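Local coordinates for protein copper-transporting ATPase RAN1 (Arabidopsis thaliana, PDB 3DXS) that probably couples ATP hydrolysis to copper transport across a membrane and serves the ethylene signalling pathway, its amino-terminal metal-binding domain carrying a CxxC motif, at residues Arg2-Gly7 with Val51-Ile56. The protein carries 1 engineered substitution. Sequence-based numbering, arbitrary orientation.
Sequences RKIQVG and VKEEDI
Ile4 lays its two outer carbons against the side chain of Glu53, where the first turn of helix 53-63 rests on strand 2-9. The setting is the ferredoxin-like fold of heavy-metal-associated domains, in which helices pack on one face of an antiparallel four-stranded sheet; strand 2-9 is one of the two inner strands, between 41-46 and 66-72. In the conformer of Glu53 described here, one of two, Ile4 CD1 comes within 3.4 Å of Glu53 CG, while the branch methyl Ile4 CG2 lies 3.7 Å from Glu53 CD, so CD1 meets the methylene and CG2 the carboxylate carbon. Ile69 of strand 66-72 touches both residues.

The same Ile4 CD1 also meets Ile56 end to end, 3.8 Å from CD1 of that residue, and this is the firmer part of the packing. The meeting depends on Ile4 CG1 standing between the backbone N and the carbonyl carbon (chi1 55°), with CD1 extended from it (chi2 -179°), which brings this methyl to the end of Ile56. Two residues further along the strand, Val6 CG2 approaches Ile56 CG2 more loosely, at 4.2 Å, and Phe46 of strand 41-46 adds an aromatic neighbour to Ile56. With an alanine here in place of Ile4, CG2 and CD1 would be gone, and the Glu53 methylene and the Ile56 terminal methyl would probably be left without their apolar partner on this strand, with a gap under the first helical turn.

The helix start is organised by its own bonds: Lys52, at the N-cap, offers its carbonyl oxygen to the amides of both Asp55 and Ile56, and its backbone N-H donates a hydrogen bond to the anti lone pair of Asp55 OD2, with Lys52 N 3.0 Å from that oxygen.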
loop_
_atom_site.group_PDB
_atom_site.type_symbol
_atom_site.label_atom_id
_atom_site.label_comp_id
_atom_site.label_asym_id
_atom_site.label_seq_id
_atom_site.Cartn_x
_atom_site.Cartn_y
_atom_site.Cartn_z
ATOM N N ARG A 2 3.768 9.842 8.018
ATOM C CA ARG A 2 4.853 9.590 7.077
ATOM C C ARG A 2 4.238 9.107 5.784
ATOM O O ARG A 2 3.074 8.703 5.760
ATOM C CB ARG A 2 5.804 8.542 7.634
ATOM C CG ARG A 2 6.521 8.983 8.896
ATOM N N LYS A 3 5.004 9.178 4.701
ATOM C CA LYS A 3 4.545 8.662 3.401
ATOM C C LYS A 3 5.582 7.757 2.765
ATOM O O LYS A 3 6.751 8.109 2.659
ATOM C CB LYS A 3 4.209 9.814 2.441
ATOM C CG LYS A 3 3.612 9.362 1.107
ATOM C CD LYS A 3 3.304 10.542 0.197
ATOM C CE LYS A 3 2.628 10.128 -1.113
ATOM N NZ LYS A 3 2.501 11.271 -2.090
ATOM N N ILE A 4 5.124 6.584 2.363
ATOM C CA ILE A 4 5.983 5.579 1.685
ATOM C C ILE A 4 5.448 5.220 0.309
ATOM O O ILE A 4 4.255 5.293 0.036
ATOM C CB ILE A 4 6.202 4.283 2.504
ATOM C CG1 ILE A 4 4.866 3.638 2.911
ATOM C CG2 ILE A 4 7.080 4.575 3.688
ATOM C CD1 ILE A 4 4.990 2.377 3.726
ATOM N N GLN A 5 6.388 4.853 -0.545
ATOM C CA GLN A 5 6.112 4.330 -1.876
ATOM C C GLN A 5 6.379 2.847 -1.874
ATOM O O GLN A 5 7.502 2.400 -1.711
ATOM C CB GLN A 5 7.002 5.029 -2.912
ATOM C CG GLN A 5 6.850 6.532 -2.902
ATOM C CD GLN A 5 7.857 7.266 -3.782
ATOM O OE1 GLN A 5 8.758 6.659 -4.373
ATOM N NE2 GLN A 5 7.704 8.587 -3.872
ATOM N N VAL A 6 5.302 2.088 -2.006
ATOM C CA VAL A 6 5.359 0.630 -1.952
ATOM C C VAL A 6 5.263 0.041 -3.344
ATOM O O VAL A 6 4.429 0.424 -4.158
ATOM C CB VAL A 6 4.216 0.061 -1.069
ATOM C CG1 VAL A 6 4.424 -1.411 -0.802
ATOM C CG2 VAL A 6 4.116 0.822 0.241
ATOM N N GLY A 7 6.145 -0.902 -3.609
ATOM C CA GLY A 7 6.086 -1.672 -4.845
ATOM C C GLY A 7 5.127 -2.824 -4.654
ATOM O O GLY A 7 5.117 -3.482 -3.620
ATOM N N VAL A 51 0.833 2.190 12.904
ATOM C CA VAL A 51 1.199 1.195 11.889
ATOM C C VAL A 51 2.545 1.513 11.302
ATOM O O VAL A 51 2.971 2.655 11.234
ATOM C CB VAL A 51 0.102 1.083 10.781
ATOM C CG1 VAL A 51 -0.032 2.369 9.979
ATOM C CG2 VAL A 51 0.376 -0.098 9.856
ATOM N N LYS A 52 3.232 0.465 10.898
ATOM C CA LYS A 52 4.535 0.631 10.252
ATOM C C LYS A 52 4.585 -0.035 8.893
ATOM O O LYS A 52 3.652 -0.696 8.457
ATOM C CB LYS A 52 5.675 0.145 11.149
ATOM C CG LYS A 52 5.926 1.033 12.394
ATOM C CD LYS A 52 6.048 2.530 12.048
ATOM C CE LYS A 52 6.948 3.289 13.036
ATOM N NZ LYS A 52 6.568 3.121 14.470
ATOM N N GLU A 53 5.710 0.185 8.238
ATOM C CA GLU A 53 5.893 -0.204 6.838
ATOM C C GLU A 53 5.631 -1.681 6.613
ATOM O O GLU A 53 5.012 -2.086 5.628
ATOM C CB GLU A 53 7.288 0.198 6.340
ATOM C CG GLU A 53 7.355 1.687 6.070
ATOM C CD GLU A 53 8.750 2.260 6.119
ATOM O OE1 GLU A 53 9.663 1.638 5.532
ATOM O OE2 GLU A 53 8.919 3.342 6.737
ATOM N N GLU A 54 6.092 -2.470 7.560
ATOM C CA GLU A 54 6.003 -3.927 7.478
ATOM C C GLU A 54 4.546 -4.376 7.489
ATOM O O GLU A 54 4.159 -5.345 6.851
ATOM C CB GLU A 54 6.775 -4.587 8.630
ATOM C CG GLU A 54 8.274 -4.296 8.623
ATOM C CD GLU A 54 8.657 -3.054 9.426
ATOM O OE1 GLU A 54 7.782 -2.198 9.671
ATOM O OE2 GLU A 54 9.840 -2.935 9.809
ATOM N N ASP A 55 3.750 -3.632 8.231
ATOM C CA ASP A 55 2.334 -3.941 8.401
ATOM C C ASP A 55 1.576 -3.589 7.129
ATOM O O ASP A 55 0.620 -4.248 6.730
ATOM C CB ASP A 55 1.750 -3.181 9.590
ATOM C CG ASP A 55 2.519 -3.435 10.852
ATOM O OD1 ASP A 55 2.677 -4.624 11.192
ATOM O OD2 ASP A 55 2.962 -2.450 11.487
ATOM N N ILE A 56 2.048 -2.538 6.493
ATOM C CA ILE A 56 1.462 -2.068 5.228
ATOM C C ILE A 56 1.749 -3.094 4.138
ATOM O O ILE A 56 0.880 -3.485 3.365
ATOM C CB ILE A 56 1.974 -0.650 4.874
ATOM C CG1 ILE A 56 1.320 0.338 5.839
ATOM C CG2 ILE A 56 1.654 -0.279 3.401
ATOM C CD1 ILE A 56 1.907 1.728 5.807
#